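Local coordinates for protein 1-deoxy-D-xylulose 5-phosphate reductoisomerase (Moraxella catarrhalis, PDB 4ZQG) that catalyses the NAD(P)H-dependent rearrangement and reduction of 1-deoxy-D-xylulose 5-phosphate to 2-C-methyl-D-erythritol 4-phosphate in the MEP pathway of isoprenoid synthesis, a step blocked by fosmidomycin, at residues Gln7-Leu12 with His286-Pro291; Leu12-Ser17 with Ser21-Ile26; Ile35-Gly40 with Ile90-Asp95; Ser42-Leu47 with Pro63-Gln68; Leu50-His55 with Ala76-Ile81. One frame throughout, in Å; residues are numbered along the deposited sequence. Where two conformers were deposited one is given.

All five contacts belong to the parallel, dinucleotide-binding sheet and its covering helices. Interactions 1 and 3 are buried: in them strand 7-12 and its neighbour 33-39 meet helices 281-289 and 85-93, and interaction 3 adds a histidine-carboxylate bond to its aliphatic packing. Interaction 2, partly buried, turns from strand 7-12 into helix 17-26 and is dominated by backbone N-H groups and the T15 hydroxyl, which hold the cofactor; it shares L12 with interaction 1. Interactions 4 and 5 use the two ends of helix 44-54, which they pair with the start of helix 66-75 and the loop after it. Interaction 4 is partly buried and 5 lies at the surface; like interaction 1, neither has a hydrogen bond between its segments.

Interaction 1 of 5, residues Gln7-Leu12 with His286-Pro291; sequences QSLAIL and HALAYP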
# COMPACT_ATOMS: atom_id res chain seq x y z
N GLN A 7 -14.30 -12.74 21.69
CA GLN A 7 -14.14 -11.32 21.90
C GLN A 7 -15.51 -10.67 22.11
O GLN A 7 -16.35 -10.69 21.23
CB GLN A 7 -13.41 -10.69 20.72
CG GLN A 7 -12.91 -9.26 20.91
CD GLN A 7 -12.20 -8.78 19.66
OE1 GLN A 7 -12.25 -7.61 19.28
NE2 GLN A 7 -11.55 -9.71 19.00
N SER A 8 -15.70 -10.10 23.29
CA SER A 8 -16.89 -9.41 23.66
C SER A 8 -16.97 -8.04 23.01
O SER A 8 -16.05 -7.27 23.12
CB SER A 8 -16.87 -9.28 25.16
OG SER A 8 -18.00 -8.59 25.63
N LEU A 9 -18.08 -7.73 22.33
CA LEU A 9 -18.28 -6.45 21.65
C LEU A 9 -19.39 -5.58 22.23
O LEU A 9 -20.47 -6.05 22.47
CB LEU A 9 -18.71 -6.71 20.22
CG LEU A 9 -17.66 -6.74 19.14
CD1 LEU A 9 -16.40 -7.47 19.58
CD2 LEU A 9 -18.27 -7.38 17.91
N ALA A 10 -19.12 -4.28 22.39
CA ALA A 10 -20.17 -3.29 22.57
C ALA A 10 -20.20 -2.47 21.32
O ALA A 10 -19.17 -1.94 20.94
CB ALA A 10 -19.87 -2.40 23.75
N ILE A 11 -21.36 -2.36 20.69
CA ILE A 11 -21.50 -1.53 19.49
C ILE A 11 -22.34 -0.30 19.79
O ILE A 11 -23.56 -0.35 19.84
CB ILE A 11 -22.11 -2.32 18.34
CG1 ILE A 11 -21.24 -3.54 18.04
CG2 ILE A 11 -22.24 -1.43 17.12
CD1 ILE A 11 -21.86 -4.48 17.05
N LEU A 12 -21.66 0.82 20.01
CA LEU A 12 -22.33 2.03 20.34
C LEU A 12 -22.73 2.65 19.04
O LEU A 12 -21.88 2.99 18.24
CB LEU A 12 -21.39 2.95 21.11
CG LEU A 12 -20.87 2.48 22.45
CD1 LEU A 12 -20.61 3.69 23.32
CD2 LEU A 12 -21.87 1.64 23.19
N HIS A 286 -11.06 -5.31 8.92
CA HIS A 286 -9.66 -5.15 9.24
C HIS A 286 -9.47 -4.78 10.70
O HIS A 286 -8.64 -5.36 11.41
CB HIS A 286 -9.00 -4.04 8.41
CG HIS A 286 -7.65 -3.66 8.91
ND1 HIS A 286 -7.43 -2.58 9.74
CD2 HIS A 286 -6.44 -4.24 8.72
CE1 HIS A 286 -6.16 -2.52 10.07
NE2 HIS A 286 -5.53 -3.51 9.45
N ALA A 287 -10.25 -3.81 11.15
CA ALA A 287 -10.12 -3.35 12.50
C ALA A 287 -10.61 -4.39 13.53
O ALA A 287 -9.99 -4.53 14.58
CB ALA A 287 -10.85 -2.05 12.66
N LEU A 288 -11.69 -5.13 13.21
CA LEU A 288 -12.18 -6.18 14.09
C LEU A 288 -11.20 -7.30 14.28
O LEU A 288 -11.01 -7.78 15.40
CB LEU A 288 -13.46 -6.79 13.56
CG LEU A 288 -14.74 -6.05 13.92
CD1 LEU A 288 -15.89 -6.66 13.15
CD2 LEU A 288 -15.02 -6.12 15.40
N ALA A 289 -10.60 -7.78 13.21
CA ALA A 289 -9.79 -8.96 13.34
C ALA A 289 -8.35 -8.66 13.68
O ALA A 289 -7.62 -9.56 14.03
CB ALA A 289 -9.88 -9.78 12.10
N TYR A 290 -7.94 -7.39 13.60
CA TYR A 290 -6.53 -7.03 13.75
C TYR A 290 -5.93 -7.69 14.99
O TYR A 290 -6.59 -7.75 16.03
CB TYR A 290 -6.41 -5.51 13.85
CG TYR A 290 -5.00 -5.02 13.93
CD1 TYR A 290 -4.37 -4.52 12.81
CD2 TYR A 290 -4.29 -5.05 15.14
CE1 TYR A 290 -3.05 -4.08 12.89
CE2 TYR A 290 -2.99 -4.60 15.22
CZ TYR A 290 -2.38 -4.12 14.09
OH TYR A 290 -1.07 -3.69 14.14
N PRO A 291 -4.69 -8.21 14.92
CA PRO A 291 -3.80 -8.17 13.77
C PRO A 291 -4.03 -9.28 12.72
O PRO A 291 -3.29 -9.38 11.74
CB PRO A 291 -2.45 -8.40 14.44
CG PRO A 291 -2.78 -9.41 15.49
CD PRO A 291 -4.14 -9.06 15.99
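L288 lays its CD2 methyl against CD2 of L9, 4.3 Å away, where a helix covers the first strand of the Rossmann-type sheet. Strand 7-12 occupies the middle of that parallel sheet, whereas L288 belongs to the last turn of helix 281-289, more than 270 residues later, so the contact draws a late part of the chain onto the nucleotide-binding domain. Only 102 Å² is buried between the two segments, and the leucines just touch. Other apolar groups fill in around them: I26 packs on L9, while I25 and L125 pack on L288. Branched aliphatic side chains suit such a spot, since they pack from several directions and bring no polar atom that would need a partner. Nearer the edge, Q7 stretches out with CG anti to its own backbone N (chi1 -168°) and carries its amide toward the end of the helix. There the amide only comes near the L288 carbonyl, a loose approach without a bond. Its polar business is with T100 of the neighbouring strand, whose OG1 is hydrogen-bonded to Q7 OE1, and the L288 carbonyl has a weak bond from the hydroxyl of Y33. Q7 OE1 therefore stops 4.1 Å from L288 O, one oxygen beside another.

Interaction 2 of 5, residues Leu12-Ser17 with Ser21-Ile26; sequences LGATGS and STLAII. With NAD (nicotinamide-adenine-dinucleotide), chain C.
L23 has CG anti to its carbonyl carbon (chi1 -69°) and a nearly extended second torsion (chi2 170°), which carries CD1 out from the helix to within 3.8 Å of A14 O. In S21 the same first-torsion choice sets OG beside the backbone N; a water lies 2.9 Å from OG, and it donates a weak bond to S17 O. That carbonyl oxygen takes the ordinary helical bond from S21 N as well, at 3.1 Å. The loop before the helix is the glycine-rich turn of a Rossmann fold, and it holds NAD. G13 has a positive phi, natural for a residue lacking CB, and at G16, the N-cap position, bare CA lets the pyrophosphate side of the cofactor come right up to the chain. S17 N then donates an almost straight bond (166°) to NAD O2A at 3.0 Å, and I18 N also bonds the cofactor; the helix start is thus well placed to stabilise phosphate charge. T15 OG1 meets ribose O3B of NAD at 2.7 Å. The turn leans on strand 33-39, where A14 packs on L38, while helix 17-26 packs through L23 on I11 of strand 7-12 and through S21 on helix 281-289.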
# COMPACT_ATOMS: atom_id res chain seq x y z
N LEU A 12 -21.66 0.82 20.01
CA LEU A 12 -22.33 2.03 20.34
C LEU A 12 -22.73 2.65 19.04
O LEU A 12 -21.88 2.99 18.24
CB LEU A 12 -21.39 2.95 21.11
CG LEU A 12 -20.87 2.48 22.45
CD1 LEU A 12 -20.61 3.69 23.32
CD2 LEU A 12 -21.87 1.64 23.19
N GLY A 13 -24.02 2.82 18.81
CA GLY A 13 -24.51 3.37 17.54
C GLY A 13 -24.83 2.25 16.58
O GLY A 13 -24.68 2.40 15.39
N ALA A 14 -25.35 1.14 17.11
CA ALA A 14 -25.61 -0.10 16.33
C ALA A 14 -26.67 -0.04 15.26
O ALA A 14 -26.73 -0.95 14.45
CB ALA A 14 -25.95 -1.25 17.27
N THR A 15 -27.49 1.00 15.26
CA THR A 15 -28.63 1.10 14.35
C THR A 15 -28.34 1.91 13.13
O THR A 15 -29.12 1.92 12.23
CB THR A 15 -29.86 1.76 15.02
OG1 THR A 15 -29.50 3.02 15.64
CG2 THR A 15 -30.44 0.84 16.08
N GLY A 16 -27.21 2.59 13.10
CA GLY A 16 -26.89 3.42 11.95
C GLY A 16 -26.14 2.66 10.86
O GLY A 16 -26.05 1.42 10.88
N SER A 17 -25.59 3.43 9.93
CA SER A 17 -24.94 2.89 8.74
C SER A 17 -23.75 2.00 9.12
O SER A 17 -23.64 0.83 8.73
CB SER A 17 -24.47 4.08 7.92
OG SER A 17 -24.31 3.72 6.59
N SER A 21 -23.07 -2.25 8.90
CA SER A 21 -21.93 -2.92 8.31
C SER A 21 -21.21 -3.80 9.29
O SER A 21 -20.77 -4.88 8.92
CB SER A 21 -20.93 -1.94 7.75
OG SER A 21 -21.45 -1.26 6.63
N THR A 22 -21.07 -3.32 10.53
CA THR A 22 -20.42 -4.09 11.60
C THR A 22 -21.18 -5.38 11.78
O THR A 22 -20.64 -6.49 11.72
CB THR A 22 -20.38 -3.27 12.89
OG1 THR A 22 -19.79 -1.99 12.61
CG2 THR A 22 -19.59 -3.92 13.96
N LEU A 23 -22.48 -5.24 11.94
CA LEU A 23 -23.31 -6.41 12.21
C LEU A 23 -23.27 -7.34 11.05
O LEU A 23 -23.32 -8.56 11.24
CB LEU A 23 -24.76 -6.02 12.61
CG LEU A 23 -24.76 -5.34 13.99
CD1 LEU A 23 -26.07 -4.71 14.40
CD2 LEU A 23 -24.25 -6.31 15.03
N ALA A 24 -23.16 -6.80 9.84
CA ALA A 24 -23.14 -7.68 8.65
C ALA A 24 -21.93 -8.59 8.68
O ALA A 24 -22.00 -9.74 8.23
CB ALA A 24 -23.25 -6.90 7.37
N ILE A 25 -20.85 -8.10 9.28
CA ILE A 25 -19.66 -8.89 9.47
C ILE A 25 -19.84 -9.90 10.59
O ILE A 25 -19.46 -11.05 10.45
CB ILE A 25 -18.47 -7.97 9.76
CG1 ILE A 25 -18.13 -7.10 8.53
CG2 ILE A 25 -17.24 -8.79 10.15
CD1 ILE A 25 -17.19 -5.92 8.85
N ILE A 26 -20.43 -9.49 11.72
CA ILE A 26 -20.69 -10.41 12.82
C ILE A 26 -21.50 -11.64 12.36
O ILE A 26 -21.22 -12.78 12.76
CB ILE A 26 -21.47 -9.76 13.96
CG1 ILE A 26 -20.78 -8.50 14.51
CG2 ILE A 26 -21.65 -10.77 15.07
CD1 ILE A 26 -19.35 -8.72 14.83
PA NAD C . -25.84 7.38 11.40
O1A NAD C . -26.46 8.74 11.42
O2A NAD C . -26.18 6.39 10.32
O5B NAD C . -25.95 6.65 12.84
C5B NAD C . -25.57 7.24 14.07
C4B NAD C . -25.77 6.27 15.24
O4B NAD C . -25.55 7.02 16.45
C3B NAD C . -27.19 5.68 15.31
O3B NAD C . -27.18 4.32 15.77
C2B NAD C . -27.88 6.57 16.33
O2B NAD C . -28.81 5.87 17.15
C1B NAD C . -26.76 7.12 17.20
N9A NAD C . -27.04 8.53 17.62
C8A NAD C . -27.41 9.54 16.81
N7A NAD C . -27.60 10.69 17.50
C5A NAD C . -27.36 10.43 18.79
C6A NAD C . -27.41 11.24 20.02
N6A NAD C . -27.74 12.57 19.97
N1A NAD C . -27.10 10.59 21.16
C2A NAD C . -26.80 9.26 21.19
N3A NAD C . -26.74 8.45 20.10
C4A NAD C . -27.01 8.99 18.88
O3 NAD C . -24.24 7.65 11.41
PN NAD C . -23.09 6.97 10.52
O1N NAD C . -23.23 7.57 9.14
O2N NAD C . -23.08 5.49 10.82
O5D NAD C . -21.84 7.66 11.26
C5D NAD C . -21.32 7.16 12.49
C4D NAD C . -19.94 7.76 12.76
O4D NAD C . -18.92 7.13 11.99
C3D NAD C . -19.92 9.23 12.40
O3D NAD C . -19.08 9.89 13.34
C2D NAD C . -19.35 9.26 10.99
O2D NAD C . -18.77 10.54 10.70
C1D NAD C . -18.38 8.08 11.04
N1N NAD C . -18.20 7.46 9.72
C2N NAD C . -19.24 6.90 9.05
C3N NAD C . -19.06 6.33 7.77
C7N NAD C . -20.19 5.67 7.01
O7N NAD C . -19.93 4.96 6.06
N7N NAD C . -21.45 5.86 7.39
C4N NAD C . -17.80 6.36 7.21
C5N NAD C . -16.77 6.92 7.92
C6N NAD C . -16.97 7.47 9.17
O HOH W 1 -21.40 1.67 6.42

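Interaction 3 of 5, residues Ile35-Gly40 with Ile90-Asp95; sequences IHALTG and IEIASD
A37 and I92 make the tight half of this contact: CG2 of I92 comes 3.7 Å from A37 CB, and its CD1 reaches on to T39 CG2 at 3.9 Å. Alanine leaves room for the helix to settle close to strand 33-39, and the branched isoleucine fills the space over the strand, touching A10 and L12 of the next one too. T39 gives its methyl to this apolar patch while its OG1 bonds G13 N of the cofactor loop. Toward the partly exposed end of the helix the chemistry turns polar. H36 points to the same side as A37, and with CG anti to the backbone N (chi1 177°) its ring reaches D95. H36 NE2 donates to D95 OD2 at 3.0 Å, close to the ring plane; the carboxylate stands nearly perpendicular to the ring, and its oxygen is met from above its own plane. K58 forms a salt bridge with that same oxygen, and A97 N holds D95 OD1, which fixes the carboxylate's rotation. S94, just past the helix, returns both N and OG to I90 O. The H36-D95 pair, buried only on its histidine side, is this protein's own addition; a helix packed across the parallel strands 33-39 and 7-12 belongs to the three-layer Rossmann architecture.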
# COMPACT_ATOMS: atom_id res chain seq x y z
N ILE A 35 -21.78 -10.51 21.07
CA ILE A 35 -22.34 -9.18 21.29
C ILE A 35 -22.75 -8.99 22.74
O ILE A 35 -23.65 -9.59 23.21
CB ILE A 35 -23.60 -8.93 20.46
CG1 ILE A 35 -23.38 -9.24 18.98
CG2 ILE A 35 -24.06 -7.51 20.66
CD1 ILE A 35 -22.15 -8.67 18.38
N HIS A 36 -22.08 -8.12 23.46
CA HIS A 36 -22.45 -7.85 24.81
C HIS A 36 -23.42 -6.69 24.87
O HIS A 36 -24.27 -6.67 25.74
CB HIS A 36 -21.21 -7.53 25.59
CG HIS A 36 -21.46 -7.16 27.01
ND1 HIS A 36 -21.58 -8.09 28.01
CD2 HIS A 36 -21.59 -5.94 27.59
CE1 HIS A 36 -21.79 -7.46 29.15
NE2 HIS A 36 -21.77 -6.16 28.93
N ALA A 37 -23.32 -5.71 23.97
CA ALA A 37 -24.23 -4.57 24.02
C ALA A 37 -24.43 -3.90 22.70
O ALA A 37 -23.61 -4.00 21.85
CB ALA A 37 -23.75 -3.56 25.03
N LEU A 38 -25.58 -3.24 22.53
CA LEU A 38 -25.95 -2.53 21.31
C LEU A 38 -26.68 -1.29 21.75
O LEU A 38 -27.35 -1.34 22.74
CB LEU A 38 -26.91 -3.37 20.47
CG LEU A 38 -26.46 -4.75 20.05
CD1 LEU A 38 -27.62 -5.50 19.42
CD2 LEU A 38 -25.35 -4.65 19.02
N THR A 39 -26.53 -0.17 21.05
CA THR A 39 -27.20 1.04 21.44
C THR A 39 -27.77 1.75 20.26
O THR A 39 -27.23 1.66 19.17
CB THR A 39 -26.26 2.06 22.10
OG1 THR A 39 -25.60 2.88 21.12
CG2 THR A 39 -25.26 1.36 23.04
N GLY A 40 -28.86 2.47 20.50
CA GLY A 40 -29.58 3.16 19.44
C GLY A 40 -30.38 4.31 20.02
O GLY A 40 -30.96 4.17 21.06
N ILE A 90 -21.87 5.34 28.96
CA ILE A 90 -20.66 5.31 29.76
C ILE A 90 -20.52 3.93 30.41
O ILE A 90 -19.45 3.34 30.39
CB ILE A 90 -20.65 6.47 30.80
CG1 ILE A 90 -20.42 7.80 30.06
CG2 ILE A 90 -19.56 6.31 31.86
CD1 ILE A 90 -21.09 9.00 30.72
N GLU A 91 -21.61 3.41 30.92
CA GLU A 91 -21.63 2.11 31.53
C GLU A 91 -21.23 1.00 30.59
O GLU A 91 -20.44 0.14 30.93
CB GLU A 91 -23.03 1.82 32.06
CG GLU A 91 -23.12 0.64 33.00
CD GLU A 91 -24.55 0.38 33.49
OE1 GLU A 91 -25.34 1.31 33.90
OE2 GLU A 91 -24.86 -0.83 33.47
N ILE A 92 -21.80 0.99 29.40
CA ILE A 92 -21.51 -0.03 28.41
C ILE A 92 -20.08 0.10 27.97
O ILE A 92 -19.37 -0.90 27.85
CB ILE A 92 -22.42 0.11 27.20
CG1 ILE A 92 -23.75 -0.55 27.48
CG2 ILE A 92 -21.80 -0.53 25.97
CD1 ILE A 92 -24.86 0.04 26.65
N ALA A 93 -19.65 1.34 27.74
CA ALA A 93 -18.28 1.61 27.31
C ALA A 93 -17.21 1.21 28.31
O ALA A 93 -16.09 0.92 27.89
CB ALA A 93 -18.11 3.06 26.93
N SER A 94 -17.53 1.18 29.61
CA SER A 94 -16.54 0.81 30.64
C SER A 94 -16.80 -0.52 31.30
O SER A 94 -16.13 -0.89 32.27
CB SER A 94 -16.44 1.90 31.71
OG SER A 94 -17.68 2.19 32.27
N ASP A 95 -17.74 -1.26 30.75
CA ASP A 95 -18.21 -2.48 31.34
C ASP A 95 -17.05 -3.47 31.42
O ASP A 95 -16.34 -3.73 30.44
CB ASP A 95 -19.39 -2.98 30.49
CG ASP A 95 -20.09 -4.18 31.08
OD1 ASP A 95 -19.38 -5.12 31.48
OD2 ASP A 95 -21.36 -4.17 31.08

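Interaction 4 of 5, residues Ser42-Leu47 with Pro63-Gln68; sequences SRVDKL and PDNYAQ
S42 O accepts a weak bond from V44 N at 2.9 Å across an inverse gamma turn centred on R43, and this sharp bend launches helix 44-54 with V44 directed at the segment 63-68. V44 and N65 have the nearest CA atoms, 7.1 Å apart. From V44 the two methyls diverge to separate partners. CG2, lying beside the backbone N, presses on N65 and comes 3.5 Å from N65 CB; CG1, anti to that N (chi1 178°), points to Q68 and approaches its OE1 to 3.6 Å. A beta-branched valine therefore serves as a wedge between two residues of the opposite segment. Q68, in the first turn of helix 66-75, extends its chain so that the amide end crosses V44 obliquely, and its OE1 takes a hydrogen bond from K72 NZ. Facing the methyl thus costs the amide oxygen no polar partner. R43 lies on the NAD side of this helix start, away from 63-68, while K46 bonds T15 O of the cofactor loop and forms a salt bridge with D20. Between the segments there is neither a hydrogen bond nor a charge pair: one buried valine is covered by N65 and the amide end of Q68, so this join is held by shape and dispersion and has little directional strength.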
# COMPACT_ATOMS: atom_id res chain seq x y z
N SER A 42 -32.90 6.65 18.37
CA SER A 42 -34.28 6.86 17.96
C SER A 42 -35.02 5.60 17.52
O SER A 42 -36.22 5.50 17.73
CB SER A 42 -34.34 7.86 16.81
OG SER A 42 -34.41 9.18 17.31
N ARG A 43 -34.33 4.67 16.86
CA ARG A 43 -35.02 3.61 16.14
C ARG A 43 -35.25 2.42 17.06
O ARG A 43 -34.54 1.39 17.00
CB ARG A 43 -34.25 3.23 14.87
CG ARG A 43 -34.58 4.11 13.66
CD ARG A 43 -33.45 4.12 12.65
NE ARG A 43 -32.34 4.95 13.15
CZ ARG A 43 -31.24 5.25 12.45
NH1 ARG A 43 -31.10 4.79 11.20
NH2 ARG A 43 -30.28 6.02 12.99
N VAL A 44 -36.27 2.58 17.90
CA VAL A 44 -36.55 1.66 18.98
C VAL A 44 -36.86 0.25 18.46
O VAL A 44 -36.36 -0.75 19.00
CB VAL A 44 -37.73 2.19 19.82
CG1 VAL A 44 -38.08 1.23 20.95
CG2 VAL A 44 -37.40 3.55 20.41
N ASP A 45 -37.71 0.16 17.44
CA ASP A 45 -38.05 -1.13 16.86
C ASP A 45 -36.83 -1.87 16.27
O ASP A 45 -36.72 -3.09 16.42
CB ASP A 45 -39.13 -0.95 15.81
CG ASP A 45 -40.49 -0.58 16.42
OD1 ASP A 45 -40.67 -0.64 17.68
OD2 ASP A 45 -41.38 -0.23 15.62
N LYS A 46 -35.90 -1.13 15.65
CA LYS A 46 -34.75 -1.75 15.06
C LYS A 46 -33.84 -2.25 16.15
O LYS A 46 -33.41 -3.41 16.15
CB LYS A 46 -34.04 -0.80 14.13
CG LYS A 46 -33.01 -1.53 13.29
CD LYS A 46 -32.21 -0.54 12.46
CE LYS A 46 -31.16 -1.27 11.66
NZ LYS A 46 -30.44 -0.26 10.88
N LEU A 47 -33.62 -1.42 17.14
CA LEU A 47 -32.91 -1.89 18.33
C LEU A 47 -33.57 -3.14 18.97
O LEU A 47 -32.90 -4.13 19.25
CB LEU A 47 -32.81 -0.78 19.35
CG LEU A 47 -31.82 -1.07 20.45
CD1 LEU A 47 -30.42 -1.47 19.94
CD2 LEU A 47 -31.75 0.19 21.28
N PRO A 63 -33.53 8.68 26.47
CA PRO A 63 -34.40 8.70 27.66
C PRO A 63 -35.88 8.71 27.30
O PRO A 63 -36.66 8.07 27.97
CB PRO A 63 -33.99 9.98 28.39
CG PRO A 63 -32.64 10.33 27.85
CD PRO A 63 -32.66 9.86 26.43
N ASP A 64 -36.22 9.43 26.24
CA ASP A 64 -37.56 9.46 25.72
C ASP A 64 -38.11 8.07 25.35
O ASP A 64 -39.32 7.88 25.37
CB ASP A 64 -37.66 10.45 24.53
CG ASP A 64 -37.92 11.89 24.98
OD1 ASP A 64 -36.95 12.66 25.12
OD2 ASP A 64 -39.09 12.28 25.23
N ASN A 65 -37.25 7.11 25.03
CA ASN A 65 -37.71 5.77 24.68
C ASN A 65 -37.47 4.68 25.70
O ASN A 65 -37.80 3.53 25.44
CB ASN A 65 -37.07 5.31 23.38
CG ASN A 65 -37.32 6.24 22.23
OD1 ASN A 65 -36.41 6.53 21.42
ND2 ASN A 65 -38.53 6.72 22.13
N TYR A 66 -36.92 5.00 26.85
CA TYR A 66 -36.47 3.96 27.76
C TYR A 66 -37.65 3.10 28.20
O TYR A 66 -37.61 1.86 28.16
CB TYR A 66 -35.67 4.59 28.92
CG TYR A 66 -35.40 3.64 30.04
CD1 TYR A 66 -36.22 3.63 31.17
CD2 TYR A 66 -34.37 2.72 29.97
CE1 TYR A 66 -36.00 2.74 32.20
CE2 TYR A 66 -34.13 1.83 31.01
CZ TYR A 66 -34.96 1.84 32.11
OH TYR A 66 -34.77 0.99 33.16
N ALA A 67 -38.73 3.78 28.61
CA ALA A 67 -39.93 3.10 29.10
C ALA A 67 -40.52 2.23 28.01
O ALA A 67 -40.74 1.06 28.22
CB ALA A 67 -40.96 4.11 29.60
N GLN A 68 -40.74 2.81 26.84
CA GLN A 68 -41.33 2.07 25.72
C GLN A 68 -40.50 0.83 25.39
O GLN A 68 -41.02 -0.24 25.14
CB GLN A 68 -41.46 2.98 24.51
CG GLN A 68 -41.81 2.29 23.20
CD GLN A 68 -41.44 3.17 21.99
OE1 GLN A 68 -41.34 2.69 20.87
NE2 GLN A 68 -41.19 4.45 22.25

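Interaction 5 of 5, residues Leu50-His55 with Ala76-Ile81; sequences LAMEFH and AGLDTI
H55 N donates to A51 O at 2.8 Å, a bond that closes the last turn of helix 44-54 as the chain leaves it. H55 itself has a positive phi of 45°, and its CG stands anti to the carbonyl carbon (chi1 -61°); together these bring the imidazole back to the helix end, where M52 O lies 3.6 Å above one ring face, displaced toward its rim. The same ring offers its edge to the segment 76-81: CD2 of H55 sits 3.6 Å from L78 CD1, with the methyl near the ring plane. L78 is the centre of the contact. Its other methyl, CD2, meets M52 CG at 4.0 Å, so the forked leucine fits between histidine and methionine, crossing each at about a right angle. M52 continues past it, extended beyond CG, and sets its terminal CE 3.7 Å from A76 CB. A long, unbranched thioether suits this surface position because it can lie across the neighbouring turn, and the small A76 lets it come near. G77 then ends helix 66-75 in a Schellman motif; its phi of 61° is easily taken up without a side chain. T80 bonds P56 O through OG1, and I81 enters strand 81-84 beside strand 58-61. The contact thus joins the C-terminal ends of two consecutive crossover helices, 44-54 and 66-75, in a parallel sheet, as in the beta-alpha-beta repeats of a Rossmann fold.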
# COMPACT_ATOMS: atom_id res chain seq x y z
N LEU A 50 -32.78 -6.12 16.75
CA LEU A 50 -31.40 -6.53 17.01
C LEU A 50 -31.24 -7.27 18.33
O LEU A 50 -30.62 -8.30 18.42
CB LEU A 50 -30.42 -5.32 16.96
CG LEU A 50 -30.33 -4.53 15.63
CD1 LEU A 50 -29.29 -3.43 15.70
CD2 LEU A 50 -30.04 -5.45 14.47
N ALA A 51 -31.84 -6.72 19.37
CA ALA A 51 -31.93 -7.40 20.65
C ALA A 51 -32.38 -8.86 20.50
O ALA A 51 -31.70 -9.79 20.95
CB ALA A 51 -32.91 -6.66 21.53
N MET A 52 -33.49 -9.07 19.80
CA MET A 52 -34.01 -10.43 19.60
C MET A 52 -33.08 -11.31 18.78
O MET A 52 -32.98 -12.52 18.98
CB MET A 52 -35.36 -10.38 18.90
CG MET A 52 -36.38 -9.47 19.56
SD MET A 52 -37.81 -9.39 18.51
CE MET A 52 -39.04 -8.73 19.64
N GLU A 53 -32.38 -10.69 17.83
CA GLU A 53 -31.45 -11.43 17.03
C GLU A 53 -30.22 -11.84 17.84
O GLU A 53 -29.84 -12.99 17.81
CB GLU A 53 -31.04 -10.62 15.80
CG GLU A 53 -30.02 -11.38 14.97
CD GLU A 53 -29.64 -10.71 13.69
OE1 GLU A 53 -30.04 -9.56 13.48
OE2 GLU A 53 -28.91 -11.38 12.93
N PHE A 54 -29.65 -10.93 18.60
CA PHE A 54 -28.34 -11.19 19.19
C PHE A 54 -28.33 -11.46 20.67
O PHE A 54 -27.27 -11.77 21.18
CB PHE A 54 -27.33 -10.04 18.89
CG PHE A 54 -26.98 -9.91 17.43
CD1 PHE A 54 -27.51 -8.90 16.67
CD2 PHE A 54 -26.13 -10.80 16.83
CE1 PHE A 54 -27.19 -8.77 15.33
CE2 PHE A 54 -25.82 -10.68 15.50
CZ PHE A 54 -26.35 -9.67 14.74
N HIS A 55 -29.46 -11.35 21.36
CA HIS A 55 -29.56 -11.60 22.83
C HIS A 55 -28.42 -10.93 23.57
O HIS A 55 -27.62 -11.61 24.22
CB HIS A 55 -29.60 -13.12 23.19
CG HIS A 55 -30.78 -13.88 22.62
ND1 HIS A 55 -30.62 -15.04 21.88
CD2 HIS A 55 -32.11 -13.64 22.67
CE1 HIS A 55 -31.81 -15.47 21.49
NE2 HIS A 55 -32.73 -14.64 21.96
N ALA A 76 -41.17 -9.45 24.92
CA ALA A 76 -40.50 -10.43 24.11
C ALA A 76 -39.73 -11.48 24.89
O ALA A 76 -39.02 -12.32 24.30
CB ALA A 76 -39.53 -9.71 23.19
N GLY A 77 -39.75 -11.39 26.22
CA GLY A 77 -39.06 -12.33 27.08
C GLY A 77 -37.56 -12.46 26.96
O GLY A 77 -37.02 -13.54 27.12
N LEU A 78 -36.87 -11.36 26.68
CA LEU A 78 -35.41 -11.37 26.70
C LEU A 78 -34.91 -11.03 28.10
O LEU A 78 -35.53 -10.25 28.80
CB LEU A 78 -34.84 -10.36 25.72
CG LEU A 78 -34.79 -10.57 24.20
CD1 LEU A 78 -35.06 -12.01 23.83
CD2 LEU A 78 -35.72 -9.61 23.49
N ASP A 79 -33.74 -11.57 28.47
CA ASP A 79 -33.07 -11.24 29.74
C ASP A 79 -32.38 -9.87 29.71
O ASP A 79 -31.87 -9.42 30.74
CB ASP A 79 -32.00 -12.29 30.08
CG ASP A 79 -32.58 -13.67 30.34
OD1 ASP A 79 -31.85 -14.67 30.12
OD2 ASP A 79 -33.75 -13.78 30.76
N THR A 80 -32.37 -9.22 28.55
CA THR A 80 -31.59 -8.02 28.28
C THR A 80 -31.82 -6.85 29.26
O THR A 80 -32.95 -6.39 29.42
CB THR A 80 -31.93 -7.51 26.85
OG1 THR A 80 -31.88 -8.60 25.92
CG2 THR A 80 -30.95 -6.45 26.41
N ILE A 81 -30.73 -6.36 29.86
CA ILE A 81 -30.76 -5.11 30.65
C ILE A 81 -30.90 -3.88 29.75
O ILE A 81 -30.16 -3.73 28.77
CB ILE A 81 -29.49 -4.94 31.50
CG1 ILE A 81 -29.33 -6.07 32.52
CG2 ILE A 81 -29.50 -3.57 32.17
CD1 ILE A 81 -27.91 -6.43 32.86